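Local coordinates for protein erythromycin C-12 hydroxylase (Saccharopolyspora erythraea, PDB 2JJN) that hydroxylates the macrolactone ring of erythromycin D at C-12 to give erythromycin C, using a heme b cofactor, as a cytochrome P450 of antibiotic biosynthesis, at residues A[283-288]-A[392-397]; A[23-28]-A[388-393]; A[248-253]-A[361-366]. The protein carries 2 engineered substitutions. All coordinates share one frame; numbering follows the deposited sequence. Where two conformers were deposited one is given.

Contact 1: A[283-288]-A[392-397]; sequences RYRPPF and IVLGTR. With HEM (protoporphyrin IX containing Fe), chain B.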
loop_
_atom_site.group_PDB
_atom_site.type_symbol
_atom_site.label_atom_id
_atom_site.label_comp_id
_atom_site.label_asym_id
_atom_site.label_seq_id
_atom_site.Cartn_x
_atom_site.Cartn_y
_atom_site.Cartn_z
ATOM N N ARG A 283 -10.250 -5.708 -0.877
ATOM C CA ARG A 283 -11.187 -5.604 0.275
ATOM C C ARG A 283 -10.803 -6.628 1.355
ATOM O O ARG A 283 -10.759 -6.333 2.578
ATOM C CB ARG A 283 -12.632 -5.814 -0.163
ATOM C CG ARG A 283 -13.614 -5.615 0.988
ATOM C CD ARG A 283 -15.013 -6.126 0.566
ATOM N NE ARG A 283 -15.043 -7.602 0.407
ATOM C CZ ARG A 283 -15.192 -8.445 1.434
ATOM N NH1 ARG A 283 -15.313 -7.957 2.689
ATOM N NH2 ARG A 283 -15.195 -9.771 1.247
ATOM N N TYR A 284 -10.546 -7.864 0.910
ATOM C CA TYR A 284 -10.379 -8.970 1.801
ATOM C C TYR A 284 -9.062 -8.916 2.608
ATOM O O TYR A 284 -9.062 -9.228 3.813
ATOM C CB TYR A 284 -10.489 -10.244 0.922
ATOM C CG TYR A 284 -10.676 -11.543 1.645
ATOM C CD1 TYR A 284 -11.893 -11.843 2.239
ATOM C CD2 TYR A 284 -9.659 -12.478 1.647
ATOM C CE1 TYR A 284 -12.060 -13.102 2.863
ATOM C CE2 TYR A 284 -9.822 -13.722 2.252
ATOM C CZ TYR A 284 -10.989 -14.010 2.839
ATOM O OH TYR A 284 -11.062 -15.272 3.443
ATOM N N ARG A 285 -7.984 -8.550 1.922
ATOM C CA ARG A 285 -6.641 -8.537 2.514
ATOM C C ARG A 285 -5.940 -7.227 2.080
ATOM O O ARG A 285 -5.000 -7.236 1.301
ATOM C CB ARG A 285 -5.869 -9.774 2.072
ATOM C CG ARG A 285 -6.224 -11.021 2.883
ATOM C CD ARG A 285 -5.461 -12.210 2.373
ATOM N NE ARG A 285 -5.561 -13.301 3.369
ATOM C CZ ARG A 285 -5.806 -14.577 3.071
ATOM N NH1 ARG A 285 -5.994 -15.003 1.820
ATOM N NH2 ARG A 285 -5.850 -15.464 4.081
ATOM N N PRO A 286 -6.399 -6.115 2.625
ATOM C CA PRO A 286 -5.819 -4.776 2.281
ATOM C C PRO A 286 -4.343 -4.742 2.648
ATOM O O PRO A 286 -3.992 -5.105 3.754
ATOM C CB PRO A 286 -6.616 -3.802 3.157
ATOM C CG PRO A 286 -7.207 -4.631 4.274
ATOM C CD PRO A 286 -7.475 -6.010 3.632
ATOM N N PRO A 287 -3.476 -4.337 1.716
ATOM C CA PRO A 287 -2.051 -4.276 2.038
ATOM C C PRO A 287 -1.743 -3.398 3.234
ATOM O O PRO A 287 -0.862 -3.762 4.015
ATOM C CB PRO A 287 -1.450 -3.734 0.740
ATOM C CG PRO A 287 -2.395 -4.274 -0.355
ATOM C CD PRO A 287 -3.728 -4.139 0.278
ATOM N N PHE A 288 -2.470 -2.276 3.392
ATOM C CA PHE A 288 -2.287 -1.419 4.555
ATOM C C PHE A 288 -3.551 -1.560 5.397
ATOM O O PHE A 288 -4.594 -1.010 5.057
ATOM C CB PHE A 288 -2.160 0.039 4.132
ATOM C CG PHE A 288 -0.848 0.408 3.560
ATOM C CD1 PHE A 288 -0.816 1.219 2.443
ATOM C CD2 PHE A 288 0.332 0.027 4.157
ATOM C CE1 PHE A 288 0.415 1.643 1.905
ATOM C CE2 PHE A 288 1.574 0.421 3.619
ATOM C CZ PHE A 288 1.589 1.220 2.492
ATOM N N ILE A 392 2.552 -3.316 10.373
ATOM C CA ILE A 392 2.337 -2.312 9.338
ATOM C C ILE A 392 1.501 -2.824 8.155
ATOM O O ILE A 392 0.395 -2.297 7.922
ATOM C CB ILE A 392 3.653 -1.668 8.845
ATOM C CG1 ILE A 392 4.422 -1.056 10.038
ATOM C CG2 ILE A 392 3.371 -0.637 7.738
ATOM C CD1 ILE A 392 3.625 -0.178 10.944
ATOM N N VAL A 393 2.018 -3.822 7.435
ATOM C CA VAL A 393 1.326 -4.362 6.262
ATOM C C VAL A 393 0.729 -5.721 6.560
ATOM O O VAL A 393 1.140 -6.433 7.504
ATOM C CB VAL A 393 2.235 -4.419 5.016
ATOM C CG1 VAL A 393 2.767 -3.044 4.644
ATOM C CG2 VAL A 393 3.394 -5.400 5.230
ATOM N N LEU A 394 -0.293 -6.070 5.778
ATOM C CA LEU A 394 -0.917 -7.378 5.882
ATOM C C LEU A 394 -0.471 -8.247 4.706
ATOM O O LEU A 394 -0.963 -8.101 3.606
ATOM C CB LEU A 394 -2.461 -7.218 5.901
ATOM C CG LEU A 394 -3.219 -8.511 6.107
ATOM C CD1 LEU A 394 -3.178 -8.915 7.601
ATOM C CD2 LEU A 394 -4.688 -8.393 5.677
ATOM N N GLY A 395 0.501 -9.146 4.918
ATOM C CA GLY A 395 1.094 -9.839 3.776
ATOM C C GLY A 395 2.209 -10.753 4.231
ATOM O O GLY A 395 2.453 -10.904 5.433
ATOM N N THR A 396 2.867 -11.350 3.240
ATOM C CA THR A 396 3.986 -12.220 3.579
ATOM C C THR A 396 5.259 -11.728 2.920
ATOM O O THR A 396 5.250 -11.174 1.820
ATOM C CB THR A 396 3.701 -13.667 3.207
ATOM O OG1 THR A 396 3.537 -13.779 1.801
ATOM C CG2 THR A 396 2.417 -14.166 3.926
ATOM N N ARG A 397 6.377 -11.994 3.598
ATOM C CA ARG A 397 7.669 -11.528 3.119
ATOM C C ARG A 397 8.165 -12.276 1.872
ATOM O O ARG A 397 8.850 -11.715 1.033
ATOM C CB ARG A 397 8.714 -11.691 4.220
ATOM C CG ARG A 397 8.402 -10.798 5.419
ATOM C CD ARG A 397 8.970 -11.326 6.746
ATOM N NE ARG A 397 10.412 -11.501 6.658
ATOM C CZ ARG A 397 11.144 -12.149 7.566
ATOM N NH1 ARG A 397 10.579 -12.671 8.646
ATOM N NH2 ARG A 397 12.455 -12.261 7.389
HETATM C CHA HEM B . -2.232 7.187 -0.487
HETATM C CHB HEM B . -3.089 2.385 -0.311
HETATM C CHC HEM B . -0.550 1.814 -4.399
HETATM C CHD HEM B . 0.966 6.429 -4.121
HETATM C C1A HEM B . -2.717 5.936 -0.160
HETATM C C2A HEM B . -3.609 5.665 0.974
HETATM C C3A HEM B . -3.831 4.348 1.032
HETATM C C4A HEM B . -3.092 3.728 -0.049
HETATM C CMA HEM B . -4.682 3.588 2.073
HETATM C CAA HEM B . -4.212 6.726 1.913
HETATM C CBA HEM B . -3.243 7.113 3.016
HETATM C CGA HEM B . -3.911 7.958 4.103
HETATM O O1A HEM B . -5.132 8.263 3.994
HETATM O O2A HEM B . -3.164 8.352 5.054
HETATM C C1B HEM B . -2.473 1.815 -1.426
HETATM C C2B HEM B . -2.584 0.432 -1.813
HETATM C C3B HEM B . -1.884 0.270 -2.959
HETATM C C4B HEM B . -1.326 1.577 -3.285
HETATM C CMB HEM B . -3.410 -0.556 -0.961
HETATM C CAB HEM B . -1.611 -0.982 -3.815
HETATM C CBB HEM B . -2.516 -1.901 -3.918
HETATM C C1C HEM B . 0.080 3.009 -4.674
HETATM C C2C HEM B . 0.962 3.245 -5.806
HETATM C C3C HEM B . 1.385 4.524 -5.729
HETATM C C4C HEM B . 0.766 5.139 -4.552
HETATM C CMC HEM B . 1.289 2.153 -6.859
HETATM C CAC HEM B . 2.365 5.289 -6.639
HETATM C CBC HEM B . 2.387 5.148 -7.964
HETATM C C1D HEM B . 0.253 6.999 -3.111
HETATM C C2D HEM B . 0.425 8.360 -2.718
HETATM C C3D HEM B . -0.563 8.602 -1.623
HETATM C C4D HEM B . -1.247 7.357 -1.432
HETATM C CMD HEM B . 1.434 9.393 -3.305
HETATM C CAD HEM B . -0.794 9.898 -0.826
HETATM C CBD HEM B . -1.911 10.751 -1.458
HETATM C CGD HEM B . -2.194 11.944 -0.599
HETATM O O1D HEM B . -1.754 12.004 0.562
HETATM O O2D HEM B . -2.882 12.857 -1.104
HETATM N NA HEM B . -2.434 4.715 -0.794
HETATM N NB HEM B . -1.657 2.508 -2.316
HETATM N NC HEM B . 0.020 4.179 -3.941
HETATM N ND HEM B . -0.761 6.418 -2.322
HETATM FE FE HEM B . -1.343 4.475 -2.425
HETATM O O HOH W 1 0.317 3.971 -1.045
#
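The carbonyl oxygen of P287 is gripped by two neighbouring residues of the facing loop. L394 N donates a hydrogen bond to P287 O at 3.0 Å, with an N-H...O angle of 162°. V393 CA adds a CA-H...O contact to P287 O at 3.2 Å.

The CB of L394 points toward 283-288. Its CG stands anti to the backbone N (chi1 -176°), which brings its CD2 branch over the backbone of R285 and P286. L394 CD2 comes to 3.7 Å from R285 CA, and L394 CB to 3.4 Å from P286 O. The aliphatic part of R285 crosses the leucine at about a right angle. Its guanidinium is held elsewhere, by E27, E259 and T256.

F288 lies between the loop and the heme. V393 CG1 meets F288 CE2 obliquely at 3.8 Å. At the ring edge, near its plane, F288 CD1 lies 3.8 Å from the meso carbon CHB of the heme. P287 also reaches the cofactor, with its CD 3.8 Å from the heme methyl CMB. The heme iron carries water 1 as a ligand; C353 is its axial protein ligand.

One backbone bond thus fixes the loop 392-397 against the turn after helix 274-284. Apart from it, side chains meet across the two segments through carbon atoms. The amide of N252 bonds both R285 O and L394 O. P287, which owns the gripped carbonyl, and F288 after it turn their side chains to the porphyrin, so the bond ties a wall of the heme pocket to the loop behind it.

Contact 2: A[23-28]-A[388-393]; sequences GMADET and HFEQIV. With SO4 (sulfate ion), chain C.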
loop_
_atom_site.group_PDB
_atom_site.type_symbol
_atom_site.label_atom_id
_atom_site.label_comp_id
_atom_site.label_asym_id
_atom_site.label_seq_id
_atom_site.Cartn_x
_atom_site.Cartn_y
_atom_site.Cartn_z
ATOM N N GLY A 23 -0.569 -9.004 16.862
ATOM C CA GLY A 23 0.326 -8.800 15.710
ATOM C C GLY A 23 -0.346 -9.155 14.387
ATOM O O GLY A 23 -1.397 -9.818 14.357
ATOM N N MET A 24 0.257 -8.723 13.283
ATOM C CA MET A 24 -0.379 -8.946 11.960
ATOM C C MET A 24 -0.175 -10.347 11.458
ATOM O O MET A 24 -0.891 -10.779 10.590
ATOM C CB MET A 24 0.163 -8.001 10.891
ATOM C CG MET A 24 0.103 -6.531 11.225
ATOM S SD MET A 24 -1.609 -5.917 11.082
ATOM C CE MET A 24 -1.265 -4.178 11.263
ATOM N N ALA A 25 0.820 -11.065 11.974
ATOM C CA ALA A 25 1.181 -12.351 11.374
ATOM C C ALA A 25 0.148 -13.438 11.514
ATOM O O ALA A 25 -0.001 -14.266 10.611
ATOM C CB ALA A 25 2.493 -12.826 11.924
ATOM N N ASP A 26 -0.542 -13.490 12.658
ATOM C CA ASP A 26 -1.616 -14.445 12.841
ATOM C C ASP A 26 -2.903 -13.811 12.388
ATOM O O ASP A 26 -3.626 -13.209 13.179
ATOM C CB ASP A 26 -1.717 -14.848 14.311
ATOM C CG ASP A 26 -2.675 -16.020 14.547
ATOM O OD1 ASP A 26 -3.583 -16.299 13.720
ATOM O OD2 ASP A 26 -2.534 -16.685 15.614
ATOM N N GLU A 27 -3.204 -13.973 11.107
ATOM C CA GLU A 27 -4.321 -13.232 10.522
ATOM C C GLU A 27 -5.650 -13.646 11.133
ATOM O O GLU A 27 -6.509 -12.788 11.409
ATOM C CB GLU A 27 -4.313 -13.434 9.015
ATOM C CG GLU A 27 -5.435 -12.765 8.281
ATOM C CD GLU A 27 -5.507 -13.263 6.872
ATOM O OE1 GLU A 27 -4.801 -12.675 6.016
ATOM O OE2 GLU A 27 -6.307 -14.221 6.668
ATOM N N THR A 28 -5.837 -14.943 11.351
ATOM C CA THR A 28 -7.102 -15.413 11.899
ATOM C C THR A 28 -7.355 -14.835 13.296
ATOM O O THR A 28 -8.495 -14.380 13.593
ATOM C CB THR A 28 -7.127 -16.943 11.957
ATOM O OG1 THR A 28 -7.009 -17.393 10.599
ATOM C CG2 THR A 28 -8.484 -17.463 12.587
ATOM N N HIS A 388 5.042 -14.163 7.641
ATOM C CA HIS A 388 4.174 -12.979 7.556
ATOM C C HIS A 388 4.875 -11.764 8.099
ATOM O O HIS A 388 5.701 -11.867 9.046
ATOM C CB HIS A 388 2.917 -13.209 8.394
ATOM C CG HIS A 388 1.960 -14.165 7.791
ATOM N ND1 HIS A 388 0.683 -13.799 7.430
ATOM C CD2 HIS A 388 2.084 -15.475 7.475
ATOM C CE1 HIS A 388 0.049 -14.849 6.944
ATOM N NE2 HIS A 388 0.879 -15.878 6.954
ATOM N N PHE A 389 4.584 -10.597 7.513
ATOM C CA PHE A 389 4.943 -9.347 8.187
ATOM C C PHE A 389 4.211 -9.299 9.537
ATOM O O PHE A 389 3.035 -9.706 9.665
ATOM C CB PHE A 389 4.561 -8.138 7.330
ATOM C CG PHE A 389 5.420 -7.975 6.119
ATOM C CD1 PHE A 389 6.701 -7.452 6.218
ATOM C CD2 PHE A 389 4.986 -8.385 4.870
ATOM C CE1 PHE A 389 7.491 -7.320 5.102
ATOM C CE2 PHE A 389 5.791 -8.250 3.722
ATOM C CZ PHE A 389 7.085 -7.739 3.869
ATOM N N GLU A 390 4.905 -8.854 10.576
ATOM C CA GLU A 390 4.275 -8.776 11.874
ATOM C C GLU A 390 3.709 -7.396 12.151
ATOM O O GLU A 390 2.903 -7.216 13.065
ATOM C CB GLU A 390 5.288 -9.085 12.970
ATOM C CG GLU A 390 6.130 -10.315 12.687
ATOM C CD GLU A 390 6.356 -11.181 13.906
ATOM O OE1 GLU A 390 6.480 -10.639 15.031
ATOM O OE2 GLU A 390 6.404 -12.414 13.729
ATOM N N GLN A 391 4.137 -6.417 11.370
ATOM C CA GLN A 391 3.635 -5.063 11.552
ATOM C C GLN A 391 3.395 -4.341 10.250
ATOM O O GLN A 391 3.967 -4.681 9.185
ATOM C CB GLN A 391 4.560 -4.252 12.467
ATOM C CG GLN A 391 5.959 -4.802 12.528
ATOM C CD GLN A 391 6.938 -3.876 13.218
ATOM O OE1 GLN A 391 6.777 -3.524 14.400
ATOM N NE2 GLN A 391 7.960 -3.466 12.473
ATOM N N ILE A 392 2.552 -3.316 10.373
ATOM C CA ILE A 392 2.337 -2.312 9.338
ATOM C C ILE A 392 1.501 -2.824 8.155
ATOM O O ILE A 392 0.395 -2.297 7.922
ATOM C CB ILE A 392 3.653 -1.668 8.845
ATOM C CG1 ILE A 392 4.422 -1.056 10.038
ATOM C CG2 ILE A 392 3.371 -0.637 7.738
ATOM C CD1 ILE A 392 3.625 -0.178 10.944
ATOM N N VAL A 393 2.018 -3.822 7.435
ATOM C CA VAL A 393 1.326 -4.362 6.262
ATOM C C VAL A 393 0.729 -5.721 6.560
ATOM O O VAL A 393 1.140 -6.433 7.504
ATOM C CB VAL A 393 2.235 -4.419 5.016
ATOM C CG1 VAL A 393 2.767 -3.044 4.644
ATOM C CG2 VAL A 393 3.394 -5.400 5.230
HETATM S S SO4 C . 0.583 -19.779 6.547
HETATM O O1 SO4 C . 1.659 -20.628 6.067
HETATM O O2 SO4 C . 1.168 -18.588 7.122
HETATM O O3 SO4 C . -0.200 -20.481 7.561
HETATM O O4 SO4 C . -0.351 -19.436 5.468
HETATM O O HOH W 2 -0.421 -11.289 7.983
#
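The backbones of G23-T28 and H388-V393 come closest at M24 and E390, whose CA atoms are 4.7 Å apart. One hydrogen bond joins them there: M24 N donates to E390 O at 3.1 Å, nearly straight at 169°. Just beyond, the second segment turns sharply, and V393 N bonds back to Q391 O at 2.8 Å around I392.

M24 folds its side chain along this turn. Its CG, anti to the carbonyl carbon, lies beside E390 O. The bend at chi2 then carries SD and CE toward the turn, with M24 CE 4.0 Å from I392 N. A25 packs on H388, with A25 CB 3.6 Å from H388 CB.

The imidazole of H388 lies with one face against A25 O, which stands 3.2 Å above the ring plane, offset toward the rim. This is a contact over the face and not a hydrogen bond. Both ring nitrogens find partners at the ring edge. Water 2 bridges H388 ND1 and M24 O. H388 NE2 donates a bent bond to O2 of a sulfate ion at 2.7 Å. The sulfate, probably from the crystallisation liquor, is also bonded by R381, R385 and the backbone N of L386.

The Q391 amide bonds backbone atoms: the oxygens of I172 and L169, and M174 N. D26 caps helix 27-40. The Q391-I392-V393 turn is a classic gamma turn, with I392 at phi 74° and psi -63°. The I392 side chain is about 6 Å from that of the substrate-binding Q292, consistent with the last substrate recognition region of P450s (SRS6).

Contact 3: A[248-253]-A[361-366]; sequences VLLGNI and LENRVA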
loop_
_atom_site.group_PDB
_atom_site.type_symbol
_atom_site.label_atom_id
_atom_site.label_comp_id
_atom_site.label_asym_id
_atom_site.label_seq_id
_atom_site.Cartn_x
_atom_site.Cartn_y
_atom_site.Cartn_z
ATOM N N VAL A 248 2.988 -6.538 -1.769
ATOM C CA VAL A 248 2.089 -7.215 -0.826
ATOM C C VAL A 248 0.765 -7.644 -1.488
ATOM O O VAL A 248 0.267 -8.752 -1.225
ATOM C CB VAL A 248 1.844 -6.245 0.362
ATOM C CG1 VAL A 248 0.732 -6.768 1.238
ATOM C CG2 VAL A 248 3.208 -6.062 1.155
ATOM N N LEU A 249 0.175 -6.783 -2.308
ATOM C CA LEU A 249 -1.113 -7.139 -2.921
ATOM C C LEU A 249 -0.978 -8.353 -3.820
ATOM O O LEU A 249 -1.813 -9.265 -3.753
ATOM C CB LEU A 249 -1.692 -5.983 -3.707
ATOM C CG LEU A 249 -3.046 -6.290 -4.351
ATOM C CD1 LEU A 249 -4.055 -6.685 -3.311
ATOM C CD2 LEU A 249 -3.581 -5.064 -5.127
ATOM N N LEU A 250 0.083 -8.383 -4.641
ATOM C CA LEU A 250 0.171 -9.529 -5.581
ATOM C C LEU A 250 0.319 -10.841 -4.825
ATOM O O LEU A 250 -0.334 -11.847 -5.181
ATOM C CB LEU A 250 1.329 -9.340 -6.557
ATOM C CG LEU A 250 1.446 -10.452 -7.612
ATOM C CD1 LEU A 250 0.135 -10.521 -8.398
ATOM C CD2 LEU A 250 2.614 -10.181 -8.572
ATOM N N GLY A 251 1.136 -10.857 -3.760
ATOM C CA GLY A 251 1.210 -12.061 -2.877
ATOM C C GLY A 251 -0.197 -12.401 -2.353
ATOM O O GLY A 251 -0.615 -13.559 -2.358
ATOM N N ASN A 252 -0.929 -11.385 -1.862
ATOM C CA ASN A 252 -2.246 -11.608 -1.286
ATOM C C ASN A 252 -3.205 -12.168 -2.313
ATOM O O ASN A 252 -4.044 -13.006 -1.967
ATOM C CB ASN A 252 -2.793 -10.305 -0.682
ATOM C CG ASN A 252 -2.025 -9.928 0.612
ATOM O OD1 ASN A 252 -1.149 -10.689 1.068
ATOM N ND2 ASN A 252 -2.411 -8.804 1.241
ATOM N N ILE A 253 -3.076 -11.726 -3.562
ATOM C CA ILE A 253 -3.983 -12.209 -4.615
ATOM C C ILE A 253 -3.692 -13.680 -4.823
ATOM O O ILE A 253 -4.621 -14.486 -4.837
ATOM C CB ILE A 253 -3.694 -11.422 -5.932
ATOM C CG1 ILE A 253 -4.329 -10.024 -5.834
ATOM C CG2 ILE A 253 -4.243 -12.180 -7.125
ATOM C CD1 ILE A 253 -3.897 -9.084 -6.959
ATOM N N LEU A 361 -3.510 -1.533 -12.402
ATOM C CA LEU A 361 -2.959 -1.966 -13.708
ATOM C C LEU A 361 -1.850 -3.006 -13.495
ATOM O O LEU A 361 -1.834 -4.068 -14.167
ATOM C CB LEU A 361 -2.419 -0.730 -14.437
ATOM C CG LEU A 361 -1.787 -1.036 -15.793
ATOM C CD1 LEU A 361 -2.768 -1.682 -16.785
ATOM C CD2 LEU A 361 -1.184 0.281 -16.355
ATOM N N GLU A 362 -0.957 -2.730 -12.578
ATOM C CA GLU A 362 0.118 -3.681 -12.337
ATOM C C GLU A 362 -0.399 -5.041 -11.872
ATOM O O GLU A 362 0.065 -6.089 -12.334
ATOM C CB GLU A 362 1.082 -3.137 -11.291
ATOM C CG GLU A 362 1.771 -1.847 -11.723
ATOM C CD GLU A 362 2.920 -1.475 -10.798
ATOM O OE1 GLU A 362 3.151 -0.272 -10.553
ATOM O OE2 GLU A 362 3.589 -2.371 -10.274
ATOM N N ASN A 363 -1.421 -5.027 -11.021
ATOM C CA ASN A 363 -1.877 -6.314 -10.483
ATOM C C ASN A 363 -2.791 -7.040 -11.486
ATOM O O ASN A 363 -2.789 -8.294 -11.541
ATOM C CB ASN A 363 -2.537 -6.096 -9.110
ATOM C CG ASN A 363 -1.510 -5.944 -8.063
ATOM O OD1 ASN A 363 -1.022 -6.952 -7.544
ATOM N ND2 ASN A 363 -1.121 -4.708 -7.782
ATOM N N ARG A 364 -3.530 -6.308 -12.329
ATOM C CA ARG A 364 -4.292 -6.945 -13.397
ATOM C C ARG A 364 -3.320 -7.666 -14.323
ATOM O O ARG A 364 -3.500 -8.851 -14.656
ATOM C CB ARG A 364 -5.070 -5.896 -14.209
ATOM C CG ARG A 364 -5.732 -6.548 -15.428
ATOM C CD ARG A 364 -6.680 -5.564 -16.147
ATOM N NE ARG A 364 -6.022 -4.433 -16.810
ATOM C CZ ARG A 364 -5.518 -4.449 -18.053
ATOM N NH1 ARG A 364 -5.451 -5.582 -18.766
ATOM N NH2 ARG A 364 -5.097 -3.300 -18.610
ATOM N N VAL A 365 -2.327 -6.920 -14.784
ATOM C CA VAL A 365 -1.396 -7.490 -15.754
ATOM C C VAL A 365 -0.653 -8.670 -15.142
ATOM O O VAL A 365 -0.515 -9.722 -15.761
ATOM C CB VAL A 365 -0.422 -6.421 -16.289
ATOM C CG1 VAL A 365 0.637 -7.077 -17.171
ATOM C CG2 VAL A 365 -1.176 -5.371 -17.100
ATOM N N ALA A 366 -0.214 -8.517 -13.901
ATOM C CA ALA A 366 0.498 -9.624 -13.271
ATOM C C ALA A 366 -0.382 -10.880 -13.174
ATOM O O ALA A 366 0.099 -12.018 -13.469
ATOM C CB ALA A 366 0.983 -9.215 -11.881
#
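N363 is the residue of helix 361-366 that carries this contact, and its amide pushes between the side chains of L249, L250 and I253. The flat end touches them with different atoms. N363 ND2 meets L249 CD2 at 3.6 Å. N363 OD1 lies 3.5 Å from L250 CB and 3.6 Å from I253 CD1. It also comes to 3.4 Å from L250 N, but the angle is too poor for a hydrogen bond.

Further along, A366 faces the fork of L250. Both methyls, L250 CD1 and L250 CD2, are 3.8 Å from A366 CB, so the leucine straddles the alanine. L250 CG is anti to its own backbone N (chi1 -177°), and this extends the fork toward the neighbouring helix.

The next shell fixes the amide. N363 ND2 donates to A359 O, one turn earlier in the same helix, so the buried NH2 has a partner and the rotation of the amide is set. T246 also touches N363. The asparagine sits as a knob in a hole of T246, L249, L250 and I253.

Outside this, L249 also packs on V281 and L282 of helix 274-284, on P287 and on the heme. I253 rests on V281 as well. On the far side of helix 361-366, R364 turns away to salt bridges with E115 and E368.

The short axes cross at -38° and approach to 10.3 Å. Helix 228-259 corresponds to the long helix αI of the P450 fold, and helix 356-374 to helix αL, which follows the axial C353. Their packing beside the heme is part of the helical core of the P450 fold.

Contacts 1 and 3 are buried; contact 2 is only partly so and reaches the surface, where water and sulfate take part. Contacts 1 and 2 use the same loop and share I392 and V393, so the loop is held from the heme side and from the N-terminal side. The salt bridge R285-E27 joins them directly. Contact 3 is pure helix packing, without a bond across it, but N252 of its first helix ties helix 228-259 to contact 1. Backbone bonding marks the two loop contacts; side-chain packing marks the helix pair. Contacts 1 and 3 both border the heme.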